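PDB 4ZOC: Lin1840 protein from Listeria innocua serovar 6a, which probably hydrolyses terminal, non-reducing beta-D-glucosyl residues and releases beta-D-glucose, as a family 3 glycoside hydrolase with a part in beta-1,2-glucan metabolism. Local coordinates for residues L399-D404 / V432-T437; L462-K467 / E484-L489; Q7-Q12 / N80-P85; D16-Q21 / L324-V329; G171-A176 / Q185-V190. The protein carries 2 engineered substitutions. All coordinates share one frame; numbering follows the deposited sequence.

Interaction 1 of 5, residues L399-D404 / V432-T437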
# COMPACT_ATOMS: atom_id res chain seq x y z
N LEU A 399 -14.48 25.03 15.16
CA LEU A 399 -14.29 24.40 16.47
C LEU A 399 -14.39 25.44 17.63
O LEU A 399 -14.18 25.10 18.81
CB LEU A 399 -12.99 23.56 16.57
CG LEU A 399 -13.16 22.08 16.21
CD1 LEU A 399 -13.95 21.37 17.33
CD2 LEU A 399 -13.90 21.95 14.88
N ALA A 400 -14.76 26.70 17.31
CA ALA A 400 -14.86 27.73 18.33
C ALA A 400 -16.00 27.40 19.34
O ALA A 400 -15.83 27.50 20.55
CB ALA A 400 -15.16 29.08 17.71
N THR A 401 -17.13 27.02 18.78
CA THR A 401 -18.31 26.68 19.56
C THR A 401 -18.83 25.29 19.35
O THR A 401 -19.78 24.88 20.08
CB THR A 401 -19.49 27.65 19.27
OG1 THR A 401 -20.02 27.46 17.96
CG2 THR A 401 -19.06 29.10 19.45
N SER A 402 -18.33 24.56 18.36
CA SER A 402 -18.90 23.24 18.08
C SER A 402 -18.85 22.36 19.33
O SER A 402 -17.78 22.23 19.95
CB SER A 402 -18.15 22.53 16.96
OG SER A 402 -18.61 21.22 16.79
N PRO A 403 -19.97 21.66 19.62
CA PRO A 403 -19.94 20.68 20.71
C PRO A 403 -19.34 19.32 20.34
O PRO A 403 -19.21 18.44 21.22
CB PRO A 403 -21.42 20.49 21.09
CG PRO A 403 -22.16 20.92 19.84
CD PRO A 403 -21.31 21.88 19.07
N ASP A 404 -18.97 19.15 19.06
CA ASP A 404 -18.43 17.88 18.56
C ASP A 404 -16.93 17.75 18.89
O ASP A 404 -16.03 17.81 18.00
CB ASP A 404 -18.71 17.75 17.09
CG ASP A 404 -18.35 16.37 16.51
OD1 ASP A 404 -18.03 15.41 17.26
OD2 ASP A 404 -18.36 16.29 15.28
N VAL A 432 -12.63 37.48 25.42
CA VAL A 432 -12.75 36.60 24.27
C VAL A 432 -13.89 37.11 23.41
O VAL A 432 -15.00 37.39 23.88
CB VAL A 432 -12.98 35.12 24.64
CG1 VAL A 432 -12.92 34.23 23.42
CG2 VAL A 432 -12.01 34.62 25.69
N GLU A 433 -13.60 37.32 22.12
CA GLU A 433 -14.61 37.60 21.14
C GLU A 433 -14.63 36.43 20.16
O GLU A 433 -13.61 36.10 19.62
CB GLU A 433 -14.20 38.83 20.40
CG GLU A 433 -15.30 39.61 19.77
CD GLU A 433 -14.87 41.08 19.61
OE1 GLU A 433 -14.79 41.52 18.50
OE2 GLU A 433 -14.65 41.82 20.59
N VAL A 434 -15.81 35.92 19.88
CA VAL A 434 -15.97 34.66 19.21
C VAL A 434 -16.66 34.85 17.91
O VAL A 434 -17.64 35.54 17.84
CB VAL A 434 -16.82 33.73 20.09
CG1 VAL A 434 -17.11 32.45 19.31
CG2 VAL A 434 -16.06 33.44 21.36
N VAL A 435 -16.17 34.20 16.85
CA VAL A 435 -16.87 34.13 15.60
C VAL A 435 -16.82 32.66 15.12
O VAL A 435 -15.77 32.18 14.68
CB VAL A 435 -16.22 34.98 14.49
CG1 VAL A 435 -17.00 34.98 13.19
CG2 VAL A 435 -16.04 36.46 14.93
N SER A 436 -17.98 31.99 15.18
CA SER A 436 -18.13 30.63 14.73
C SER A 436 -18.30 30.63 13.24
O SER A 436 -18.90 31.55 12.67
CB SER A 436 -19.40 30.00 15.36
OG SER A 436 -19.60 28.71 14.92
N THR A 437 -17.74 29.63 12.58
CA THR A 437 -17.93 29.45 11.17
C THR A 437 -18.31 28.00 10.97
O THR A 437 -18.18 27.19 11.92
CB THR A 437 -16.66 29.76 10.33
OG1 THR A 437 -15.56 28.89 10.68
CG2 THR A 437 -16.25 31.18 10.52
O HOH W 1 -17.73 27.06 15.97
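At the edge of the mixed beta-sheet in the family 3 C-terminal domain, Ala400 and Thr401, in the loop leaving strand 393-397, meet Val434 and Ser436 of strand 432-436, an edge strand of the sheet. The apolar half of the contact is small. Ala400 CB lies 4.2 Å from Val434 CG1, and the same methyl is met by Thr401 CG2 at 3.9 Å, so one valine branch touches both loop residues. Threonine suits this place because it divides its work: with chi1 at 70° OG1 sits between the backbone N and the carbonyl carbon, turned to Ser436, while CG2 is left for the valine. The hydroxyls approach closely, Thr401 OG1 being 3.3 Å from Ser436 OG. A water joins the loop backbone to the strand side chain, accepting from Thr401 N at 2.9 Å and hydrogen-bonding to Ser436 OG at 2.7 Å. Just beyond, Ser402 OG accepts from Asp404 N at 3.1 Å, an ST turn that shapes the loop, and also bonds to Tyr439. Strand 393-397 runs next to strand 432-436, its Leu395 touching Ala400 and Val434; helix 421-426 packs on Thr401 and Val434, and helix 444-456 on Val435.

Interaction 2 of 5, residues L462-K467 / E484-L489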
# COMPACT_ATOMS: atom_id res chain seq x y z
N LEU A 462 -7.48 30.12 16.32
CA LEU A 462 -8.17 29.70 15.12
C LEU A 462 -8.46 28.23 15.38
O LEU A 462 -7.55 27.40 15.38
CB LEU A 462 -7.27 29.87 13.92
CG LEU A 462 -7.84 29.36 12.60
CD1 LEU A 462 -9.25 29.89 12.25
CD2 LEU A 462 -6.92 29.75 11.42
N ALA A 463 -9.70 27.93 15.64
CA ALA A 463 -10.09 26.57 16.03
C ALA A 463 -10.66 25.84 14.83
O ALA A 463 -11.83 26.12 14.37
CB ALA A 463 -11.09 26.62 17.22
N LEU A 464 -9.86 24.92 14.31
CA LEU A 464 -10.18 24.14 13.12
C LEU A 464 -10.39 22.68 13.42
O LEU A 464 -9.87 22.12 14.39
CB LEU A 464 -9.03 24.20 12.12
CG LEU A 464 -8.58 25.63 11.72
CD1 LEU A 464 -7.38 25.53 10.76
CD2 LEU A 464 -9.74 26.35 11.11
N GLY A 465 -11.07 22.00 12.52
CA GLY A 465 -11.09 20.54 12.71
C GLY A 465 -12.13 19.74 11.96
O GLY A 465 -12.88 20.25 11.13
N GLU A 466 -12.06 18.43 12.19
CA GLU A 466 -12.96 17.52 11.60
C GLU A 466 -14.22 17.33 12.41
O GLU A 466 -14.17 17.29 13.61
CB GLU A 466 -12.32 16.11 11.48
CG GLU A 466 -11.03 16.03 10.61
CD GLU A 466 -10.58 14.61 10.43
OE1 GLU A 466 -10.30 13.95 11.48
OE2 GLU A 466 -10.50 14.15 9.24
N LYS A 467 -15.34 17.04 11.72
CA LYS A 467 -16.48 16.42 12.39
C LYS A 467 -16.09 15.00 12.73
O LYS A 467 -15.39 14.33 11.93
CB LYS A 467 -17.70 16.35 11.51
CG LYS A 467 -18.24 17.69 11.05
CD LYS A 467 -19.51 17.49 10.25
CE LYS A 467 -20.60 18.41 10.74
NZ LYS A 467 -21.17 18.99 9.51
N GLU A 484 -11.54 22.36 2.25
CA GLU A 484 -10.68 23.44 1.78
C GLU A 484 -11.04 24.82 2.37
O GLU A 484 -10.16 25.66 2.54
CB GLU A 484 -10.68 23.45 0.26
CG GLU A 484 -9.74 24.44 -0.32
CD GLU A 484 -8.25 24.17 -0.06
OE1 GLU A 484 -7.91 22.97 0.32
OE2 GLU A 484 -7.47 25.19 -0.34
N ALA A 485 -12.32 25.04 2.73
CA ALA A 485 -12.74 26.25 3.42
C ALA A 485 -11.96 26.54 4.68
O ALA A 485 -11.76 27.70 5.03
CB ALA A 485 -14.22 26.19 3.72
N GLN A 486 -11.51 25.49 5.40
CA GLN A 486 -10.71 25.71 6.57
C GLN A 486 -9.28 26.15 6.27
O GLN A 486 -8.75 26.99 6.96
CB GLN A 486 -10.72 24.47 7.48
CG GLN A 486 -12.15 24.15 7.94
CD GLN A 486 -12.18 23.16 9.09
OE1 GLN A 486 -11.28 23.14 9.93
NE2 GLN A 486 -13.21 22.31 9.12
N TYR A 487 -8.66 25.60 5.24
CA TYR A 487 -7.37 26.12 4.80
C TYR A 487 -7.54 27.54 4.28
O TYR A 487 -6.68 28.40 4.59
CB TYR A 487 -6.71 25.25 3.72
CG TYR A 487 -6.41 23.83 4.17
CD1 TYR A 487 -5.25 23.55 4.80
CD2 TYR A 487 -7.28 22.78 3.89
CE1 TYR A 487 -4.94 22.26 5.22
CE2 TYR A 487 -7.02 21.50 4.35
CZ TYR A 487 -5.84 21.23 4.97
OH TYR A 487 -5.58 19.91 5.34
N GLN A 488 -8.63 27.83 3.60
CA GLN A 488 -8.88 29.21 3.16
C GLN A 488 -9.02 30.16 4.35
O GLN A 488 -8.58 31.30 4.29
CB GLN A 488 -10.11 29.33 2.22
CG GLN A 488 -10.00 28.56 0.91
CD GLN A 488 -11.38 28.31 0.30
OE1 GLN A 488 -12.44 28.79 0.81
NE2 GLN A 488 -11.40 27.61 -0.80
N LEU A 489 -9.72 29.73 5.37
CA LEU A 489 -9.83 30.53 6.60
C LEU A 489 -8.51 30.80 7.25
O LEU A 489 -8.24 31.93 7.65
CB LEU A 489 -10.85 29.85 7.60
CG LEU A 489 -11.05 30.50 8.93
CD1 LEU A 489 -11.49 31.96 8.82
CD2 LEU A 489 -12.10 29.70 9.76
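Gln486 grips Gly465 by both ends of its amide, using the N-H and the carbonyl of the same glycine. Gly465 N donates to Gln486 OE1 over 2.8 Å, arriving in the plane of the amide carbonyl on a lone pair, though the N-H is bent (142°). In return Gln486 NE2 donates to Gly465 O at 2.9 Å along a straighter path of 164°, with the acceptor close to the amide plane. These two bonds fix the rotation of the amide, and NE2 reaches Tyr439 O besides. Glutamine fits because its chain, extended beyond CG, spans from helix to strand end; glycine fits because at this fully extended backbone a beta carbon would collide with the oxygen of Leu464. Strand 459-465 and helix 484-494 belong to a beta-alpha-beta unit completed by strand 500-505, and the two segments run nearly antiparallel, their axes 9.2 Å apart. Next to the amide, Leu464 CB comes within 3.3 Å of Gln486 OE1. Farther along, Leu489 CD2 packs 3.8 Å from Leu462 CD1 and 4.3 Å from Leu464 CD2. Ile502 of the neighbouring strand touches both strand leucines, and Leu515 of helix 513-517 adjoins Leu464.

Interaction 3 of 5, residues Q7-Q12 / N80-P85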
# COMPACT_ATOMS: atom_id res chain seq x y z
N GLN A 7 -19.36 -27.63 33.94
CA GLN A 7 -19.42 -28.78 32.99
C GLN A 7 -20.77 -29.49 33.02
O GLN A 7 -21.32 -29.86 31.97
CB GLN A 7 -18.25 -29.75 33.24
CG GLN A 7 -18.06 -30.66 32.02
CD GLN A 7 -17.59 -29.90 30.78
OE1 GLN A 7 -16.61 -29.16 30.86
NE2 GLN A 7 -18.29 -30.07 29.64
N GLU A 8 -21.34 -29.61 34.21
CA GLU A 8 -22.66 -30.23 34.31
C GLU A 8 -23.70 -29.46 33.46
O GLU A 8 -24.54 -30.04 32.77
CB GLU A 8 -23.03 -30.29 35.79
CG GLU A 8 -24.41 -30.83 36.09
CD GLU A 8 -24.69 -30.81 37.59
OE1 GLU A 8 -24.61 -31.91 38.16
OE2 GLU A 8 -24.95 -29.73 38.20
N LEU A 9 -23.61 -28.13 33.43
CA LEU A 9 -24.52 -27.33 32.55
C LEU A 9 -24.42 -27.72 31.09
O LEU A 9 -25.44 -27.93 30.43
CB LEU A 9 -24.25 -25.83 32.71
CG LEU A 9 -24.93 -25.13 33.90
CD1 LEU A 9 -24.37 -23.72 34.01
CD2 LEU A 9 -26.44 -25.09 33.76
N VAL A 10 -23.18 -27.79 30.59
CA VAL A 10 -22.97 -28.15 29.21
C VAL A 10 -23.65 -29.50 28.98
O VAL A 10 -24.35 -29.67 27.97
CB VAL A 10 -21.46 -28.28 28.88
CG1 VAL A 10 -21.29 -28.52 27.39
CG2 VAL A 10 -20.71 -27.01 29.29
N SER A 11 -23.41 -30.44 29.90
CA SER A 11 -23.98 -31.80 29.79
C SER A 11 -25.46 -31.82 29.74
O SER A 11 -25.98 -32.63 29.02
CB SER A 11 -23.59 -32.70 30.93
OG SER A 11 -22.21 -32.69 31.06
N GLN A 12 -26.11 -30.95 30.49
CA GLN A 12 -27.58 -30.85 30.56
C GLN A 12 -28.27 -30.08 29.46
O GLN A 12 -29.49 -30.22 29.26
CB GLN A 12 -27.99 -30.22 31.87
CG GLN A 12 -27.63 -31.02 33.09
CD GLN A 12 -27.95 -30.14 34.31
OE1 GLN A 12 -27.42 -29.05 34.46
NE2 GLN A 12 -28.92 -30.57 35.10
N ASN A 80 -35.43 -18.90 31.45
CA ASN A 80 -34.36 -19.75 31.04
C ASN A 80 -34.37 -21.07 31.83
O ASN A 80 -34.35 -21.06 33.06
CB ASN A 80 -33.03 -19.05 31.28
CG ASN A 80 -31.89 -19.82 30.69
OD1 ASN A 80 -31.18 -20.54 31.39
ND2 ASN A 80 -31.71 -19.67 29.39
N ARG A 81 -34.31 -22.20 31.13
CA ARG A 81 -34.55 -23.48 31.83
C ARG A 81 -33.48 -23.81 32.86
O ARG A 81 -33.80 -24.24 33.97
CB ARG A 81 -34.66 -24.62 30.85
CG ARG A 81 -34.94 -25.99 31.46
CD ARG A 81 -35.09 -26.98 30.33
NE ARG A 81 -33.83 -27.29 29.64
CZ ARG A 81 -32.96 -28.23 29.99
NH1 ARG A 81 -33.24 -29.01 31.03
NH2 ARG A 81 -31.83 -28.47 29.29
N LEU A 82 -32.20 -23.63 32.51
CA LEU A 82 -31.11 -23.99 33.41
C LEU A 82 -30.51 -22.87 34.25
O LEU A 82 -29.65 -23.15 35.09
CB LEU A 82 -29.98 -24.73 32.66
CG LEU A 82 -30.38 -26.03 31.97
CD1 LEU A 82 -29.28 -26.50 31.03
CD2 LEU A 82 -30.71 -27.13 32.99
N GLY A 83 -30.98 -21.62 34.07
CA GLY A 83 -30.50 -20.54 34.91
C GLY A 83 -29.16 -19.98 34.45
O GLY A 83 -28.32 -19.64 35.26
N ILE A 84 -28.98 -19.94 33.14
CA ILE A 84 -27.71 -19.43 32.54
C ILE A 84 -27.91 -17.95 32.19
O ILE A 84 -28.64 -17.63 31.21
CB ILE A 84 -27.30 -20.22 31.30
CG1 ILE A 84 -27.10 -21.70 31.61
CG2 ILE A 84 -25.94 -19.75 30.79
CD1 ILE A 84 -26.97 -22.53 30.34
N PRO A 85 -27.37 -17.05 33.05
CA PRO A 85 -27.57 -15.63 32.82
C PRO A 85 -26.90 -15.16 31.55
O PRO A 85 -25.97 -15.79 31.07
CB PRO A 85 -26.86 -14.94 34.02
CG PRO A 85 -26.50 -16.01 34.93
CD PRO A 85 -26.39 -17.28 34.11
O HOH W 2 -31.40 -31.28 31.51
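The N-terminal helix 3-12 packs against the loop that carries the TIM-barrel chain from helix 66-79 into strand 87-90, with Leu9 and Gln12 meeting Arg81, Leu82 and Ile84. Leu9 is the apolar centre. Its CD2 methyl lies 3.7 Å from Leu82 CB and 4.1 Å from Ile84 CG1, the side chains lying alongside one another and running opposite ways; Leu333 of helix 322-338 touches both Leu9 and Ile84, and Phe342 also reaches Leu9. Leucine suits the spot: its CB is set to the side of the loop, and the branch beyond it is long enough to bring CD2 against Leu82 and Ile84. One helical turn after Leu9, Gln12 CB meets Leu82 CD1 at 4.0 Å.

The polar link lies at the helix end. Arg81 NH2 donates to Gln12 O over 2.9 Å; the acceptor sits in the guanidinium plane, whereas the nitrogen stands above the carbonyl plane. The bend of the arginine chain at chi3 (71°) brings the group there. A water bridges the same carbonyl to Arg81 NH1, and Leu82 CD2 lies over the rim of one face of the Arg81 guanidinium, 3.6 Å above the plane. Asn80 OD1 braces the loop by accepting from Ile84 N at 2.9 Å, with a weak second bond from Gly83 N; Gly83 takes up a positive phi of 81°, easy for a residue without a side chain.

Arg81 NH2 also makes a salt bridge to Glu17 of helix 15-21. The arginine thus joins a negative side chain to a carbonyl at a helix C-terminus, where a positive charge would be expected to interact favourably with the helix dipole.

Interaction 4 of 5, residues D16-Q21 / L324-V329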
# COMPACT_ATOMS: atom_id res chain seq x y z
N ASP A 16 -30.26 -27.43 20.91
CA ASP A 16 -30.75 -26.12 20.53
C ASP A 16 -30.34 -25.06 21.56
O ASP A 16 -30.05 -23.89 21.19
CB ASP A 16 -32.26 -26.11 20.35
CG ASP A 16 -32.72 -26.59 19.00
OD1 ASP A 16 -31.91 -26.90 18.10
OD2 ASP A 16 -33.97 -26.64 18.82
N GLU A 17 -30.27 -25.46 22.84
CA GLU A 17 -29.82 -24.50 23.88
C GLU A 17 -28.33 -24.14 23.65
O GLU A 17 -27.90 -22.99 23.80
CB GLU A 17 -29.96 -25.09 25.29
CG GLU A 17 -31.38 -24.97 25.83
CD GLU A 17 -31.66 -25.81 27.04
OE1 GLU A 17 -30.90 -26.77 27.33
OE2 GLU A 17 -32.70 -25.48 27.66
N LYS A 18 -27.53 -25.16 23.36
CA LYS A 18 -26.09 -24.94 23.12
C LYS A 18 -25.89 -24.05 21.91
O LYS A 18 -25.08 -23.10 21.99
CB LYS A 18 -25.33 -26.25 22.94
CG LYS A 18 -25.31 -27.04 24.20
CD LYS A 18 -24.41 -28.25 24.18
CE LYS A 18 -24.96 -29.35 23.30
NZ LYS A 18 -24.11 -30.54 23.50
N ILE A 19 -26.64 -24.28 20.85
CA ILE A 19 -26.52 -23.46 19.63
C ILE A 19 -26.84 -21.97 19.95
O ILE A 19 -26.05 -21.07 19.59
CB ILE A 19 -27.45 -24.00 18.50
CG1 ILE A 19 -27.01 -25.42 17.97
CG2 ILE A 19 -27.62 -22.95 17.37
CD1 ILE A 19 -28.03 -26.03 17.00
N ALA A 20 -27.94 -21.68 20.63
CA ALA A 20 -28.31 -20.30 20.92
C ALA A 20 -27.36 -19.61 21.87
O ALA A 20 -27.25 -18.35 21.83
CB ALA A 20 -29.75 -20.26 21.45
N GLN A 21 -26.69 -20.38 22.74
CA GLN A 21 -25.70 -19.82 23.66
C GLN A 21 -24.63 -19.08 22.82
O GLN A 21 -24.00 -18.18 23.34
CB GLN A 21 -25.02 -20.95 24.54
CG GLN A 21 -24.12 -20.45 25.65
CD GLN A 21 -24.73 -19.53 26.67
OE1 GLN A 21 -24.01 -18.77 27.31
NE2 GLN A 21 -26.03 -19.69 26.94
N LEU A 324 -17.03 -29.52 18.98
CA LEU A 324 -16.62 -28.10 18.80
C LEU A 324 -17.66 -27.17 19.40
O LEU A 324 -17.32 -26.13 19.98
CB LEU A 324 -16.46 -27.76 17.32
CG LEU A 324 -15.33 -28.52 16.62
CD1 LEU A 324 -15.30 -28.12 15.15
CD2 LEU A 324 -13.96 -28.37 17.28
N LEU A 325 -18.94 -27.48 19.18
CA LEU A 325 -19.99 -26.70 19.86
C LEU A 325 -19.88 -26.72 21.37
O LEU A 325 -19.98 -25.66 22.01
CB LEU A 325 -21.39 -27.11 19.39
CG LEU A 325 -22.56 -26.47 20.10
CD1 LEU A 325 -22.54 -24.97 19.82
CD2 LEU A 325 -23.86 -27.13 19.58
N ASP A 326 -19.65 -27.91 21.95
CA ASP A 326 -19.46 -28.00 23.40
C ASP A 326 -18.29 -27.16 23.92
O ASP A 326 -18.27 -26.63 25.07
CB ASP A 326 -19.26 -29.45 23.84
CG ASP A 326 -20.49 -30.28 23.63
OD1 ASP A 326 -21.57 -29.76 23.24
OD2 ASP A 326 -20.37 -31.51 23.75
N GLU A 327 -17.26 -27.07 23.10
CA GLU A 327 -16.08 -26.28 23.49
C GLU A 327 -16.44 -24.80 23.52
O GLU A 327 -16.05 -24.11 24.45
CB GLU A 327 -14.86 -26.59 22.57
CG GLU A 327 -14.26 -27.98 22.87
CD GLU A 327 -13.44 -28.61 21.76
OE1 GLU A 327 -12.94 -27.88 20.87
OE2 GLU A 327 -13.26 -29.86 21.81
N ALA A 328 -17.16 -24.34 22.52
CA ALA A 328 -17.57 -22.96 22.47
C ALA A 328 -18.52 -22.63 23.64
O ALA A 328 -18.36 -21.62 24.34
CB ALA A 328 -18.27 -22.65 21.14
N VAL A 329 -19.47 -23.52 23.89
CA VAL A 329 -20.38 -23.31 25.01
C VAL A 329 -19.61 -23.23 26.36
O VAL A 329 -19.87 -22.35 27.19
CB VAL A 329 -21.51 -24.37 25.01
CG1 VAL A 329 -22.31 -24.31 26.30
CG2 VAL A 329 -22.41 -24.23 23.81
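Helix 16-21 and helix 324-329 pass at 56° with their axes 9.3 Å apart, Lys18 and Val329 having the closest alpha carbons. Lys18 does most of the work, its long aliphatic chain lying on the other helix before the charge is reached. Its CB rests against two branches of that helix, 3.7 Å from Val329 CG2 and 3.8 Å from Leu325 CD2. The Val329 methyl also lies 3.4 Å from Lys18 O. Leu325 CD2 continues the apolar seam to Ile19 CG1 at 3.9 Å, the two side chains crossing at about a right angle.

A bend at chi3 (-71°) turns the end of the lysine toward Asp326, and NZ forms a salt bridge with Asp326 OD1 at 2.7 Å. The ammonium meets the syn side of that oxygen, 22° out of the carboxylate plane. Glu322, near the start of helix 322-338, makes a second salt bridge to NZ. Gln21 adds its CB at 4.3 Å from Val329 CG2, while its amide oxygen bonds to Lys336.

Helix 15-21 leads into the first strand of the barrel, and helix 322-338 comes after the last, so the contact ties the ends of the barrel chain together. Because Lys18 is buried and met by two carboxylates, its positive charge is probably well stabilised; CB and CG pack on the other helix, so one long side chain serves both the apolar seam and the ion pair, whose Asp326 is only partly buried.

Interaction 5 of 5, residues G171-A176 / Q185-V190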
# COMPACT_ATOMS: atom_id res chain seq x y z
N GLY A 171 -6.13 -1.67 33.40
CA GLY A 171 -7.12 -0.68 33.86
C GLY A 171 -8.54 -1.22 33.88
O GLY A 171 -9.33 -1.02 34.86
N TYR A 172 -8.92 -1.92 32.82
CA TYR A 172 -10.32 -2.46 32.73
C TYR A 172 -10.53 -3.59 33.72
O TYR A 172 -11.52 -3.62 34.42
CB TYR A 172 -10.66 -2.98 31.34
CG TYR A 172 -10.74 -1.94 30.21
CD1 TYR A 172 -11.55 -0.84 30.32
CD2 TYR A 172 -10.12 -2.16 28.97
CE1 TYR A 172 -11.69 0.06 29.28
CE2 TYR A 172 -10.23 -1.21 27.95
CZ TYR A 172 -11.02 -0.12 28.10
OH TYR A 172 -11.14 0.81 27.08
N GLN A 173 -9.58 -4.54 33.74
CA GLN A 173 -9.80 -5.80 34.39
C GLN A 173 -9.27 -5.87 35.81
O GLN A 173 -9.72 -6.68 36.62
CB GLN A 173 -9.15 -6.95 33.57
CG GLN A 173 -9.62 -7.06 32.14
CD GLN A 173 -9.27 -8.33 31.45
OE1 GLN A 173 -9.99 -8.75 30.52
NE2 GLN A 173 -8.17 -8.96 31.84
N GLY A 174 -8.28 -5.08 36.12
CA GLY A 174 -7.43 -5.38 37.29
C GLY A 174 -6.88 -6.79 37.29
O GLY A 174 -6.39 -7.26 36.27
N ASP A 175 -6.98 -7.48 38.45
CA ASP A 175 -6.53 -8.83 38.54
C ASP A 175 -7.62 -9.70 37.92
O ASP A 175 -8.73 -9.86 38.47
CB ASP A 175 -6.18 -9.19 40.00
CG ASP A 175 -5.91 -10.66 40.19
OD1 ASP A 175 -6.07 -11.51 39.28
OD2 ASP A 175 -5.56 -10.99 41.29
N ALA A 176 -7.32 -10.25 36.74
CA ALA A 176 -8.36 -10.94 35.96
C ALA A 176 -8.96 -12.13 36.70
O ALA A 176 -10.09 -12.53 36.43
CB ALA A 176 -7.83 -11.41 34.62
N GLN A 185 -14.45 -3.46 38.06
CA GLN A 185 -13.65 -3.86 36.87
C GLN A 185 -14.50 -4.72 35.95
O GLN A 185 -15.54 -5.26 36.35
CB GLN A 185 -12.50 -4.74 37.33
CG GLN A 185 -11.65 -4.24 38.45
CD GLN A 185 -10.95 -2.99 38.18
OE1 GLN A 185 -10.58 -2.32 39.12
NE2 GLN A 185 -10.75 -2.62 36.91
N MET A 186 -14.06 -4.85 34.70
CA MET A 186 -14.83 -5.57 33.70
C MET A 186 -13.87 -6.34 32.78
O MET A 186 -12.67 -6.08 32.76
CB MET A 186 -15.66 -4.60 32.88
CG MET A 186 -14.90 -3.68 31.93
SD MET A 186 -15.89 -2.32 31.29
CE MET A 186 -17.31 -3.14 30.63
N ALA A 187 -14.41 -7.28 32.01
CA ALA A 187 -13.61 -8.00 31.02
C ALA A 187 -13.30 -7.10 29.82
O ALA A 187 -14.15 -6.36 29.31
CB ALA A 187 -14.29 -9.24 30.58
N ALA A 188 -12.06 -7.25 29.34
CA ALA A 188 -11.61 -6.61 28.12
C ALA A 188 -11.67 -7.60 26.97
O ALA A 188 -11.54 -8.78 27.18
CB ALA A 188 -10.20 -6.08 28.32
N CYS A 189 -11.87 -7.10 25.75
CA CYS A 189 -11.87 -7.85 24.55
C CYS A 189 -10.93 -7.16 23.54
O CYS A 189 -11.21 -6.09 23.04
CB CYS A 189 -13.26 -7.87 23.92
SG CYS A 189 -13.42 -8.78 22.41
N VAL A 190 -9.85 -7.84 23.25
CA VAL A 190 -8.82 -7.40 22.27
C VAL A 190 -9.45 -7.41 20.90
O VAL A 190 -10.10 -8.39 20.57
CB VAL A 190 -7.59 -8.37 22.33
CG1 VAL A 190 -6.63 -8.23 21.16
CG2 VAL A 190 -6.77 -8.14 23.61
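Gln185 and Gln173, their side chains running roughly at right angles, each use the amide to bind the backbone of the other segment, while the Tyr172 ring meets Ala188. Gln185 bends at chi2 (-62°) so that NE2 comes back over the last turn of helix 158-173. From there it donates to Tyr172 O at 2.8 Å and to Gly171 O at 3.0 Å, both acceptors lying close to its own amide plane. Tyr172 O is shared: Met186 N donates to it at 2.8 Å, and the two donors come from opposite faces of the carbonyl plane.

Gln173 is extended beyond CG and sends OE1 to Ala188 N over 2.8 Å, where the nearly straight N-H points to a lone pair in the carbonyl plane. The same oxygen accepts from Lys232 N, and NE2 donates to Gly230 O, so this buried amide is held at both ends. On the backbone of the same residue, Gln173 CA makes a C-H...O contact with Met186 O at 3.3 Å. The Tyr172 ring meets the Ala188 methyl obliquely, CD2 to CB 4.0 Å, and its hydroxyl runs on to Ser136; a small alanine suits a strand position next to both the ring and the Gln173 amide. Gly174, leaving the helix at a positive phi of 52°, has no side chain to press upon the Gln185 amide.

The contact fastens the end of helix 158-173 to the start of barrel strand 187-193, with helix 112-128 packing on Tyr172 and Met186. The Gln185 amide and Met186 N satisfy the helix-end carbonyls, and Gln173 OE1 serves Ala188 N, so side chains and backbone together meet the polar groups of a buried junction.

In the fold
From the N terminus, interaction 3 closes the first loop, bringing helix 3-12 onto the turn before strand 87-90. Interaction 4 opens inside that loop and closes some 300 residues later, so the two cross; they touch through the Arg81-Glu17 salt bridge and tie the chain's beginning to helix 322-338. Interaction 5, nested within interaction 4 and about 14 Å from it between nearest atoms, closes a short helix-to-strand loop in the barrel. In the C-terminal domain, interaction 1 closes the loop from 404 to 432 and interaction 2, in series, that from 467 to 484; both reach its mixed sheet and meet where Leu399 N probably hydrogen-bonds to Ala463 O. They lie over 50 Å, centre to centre, from interactions 3 and 4.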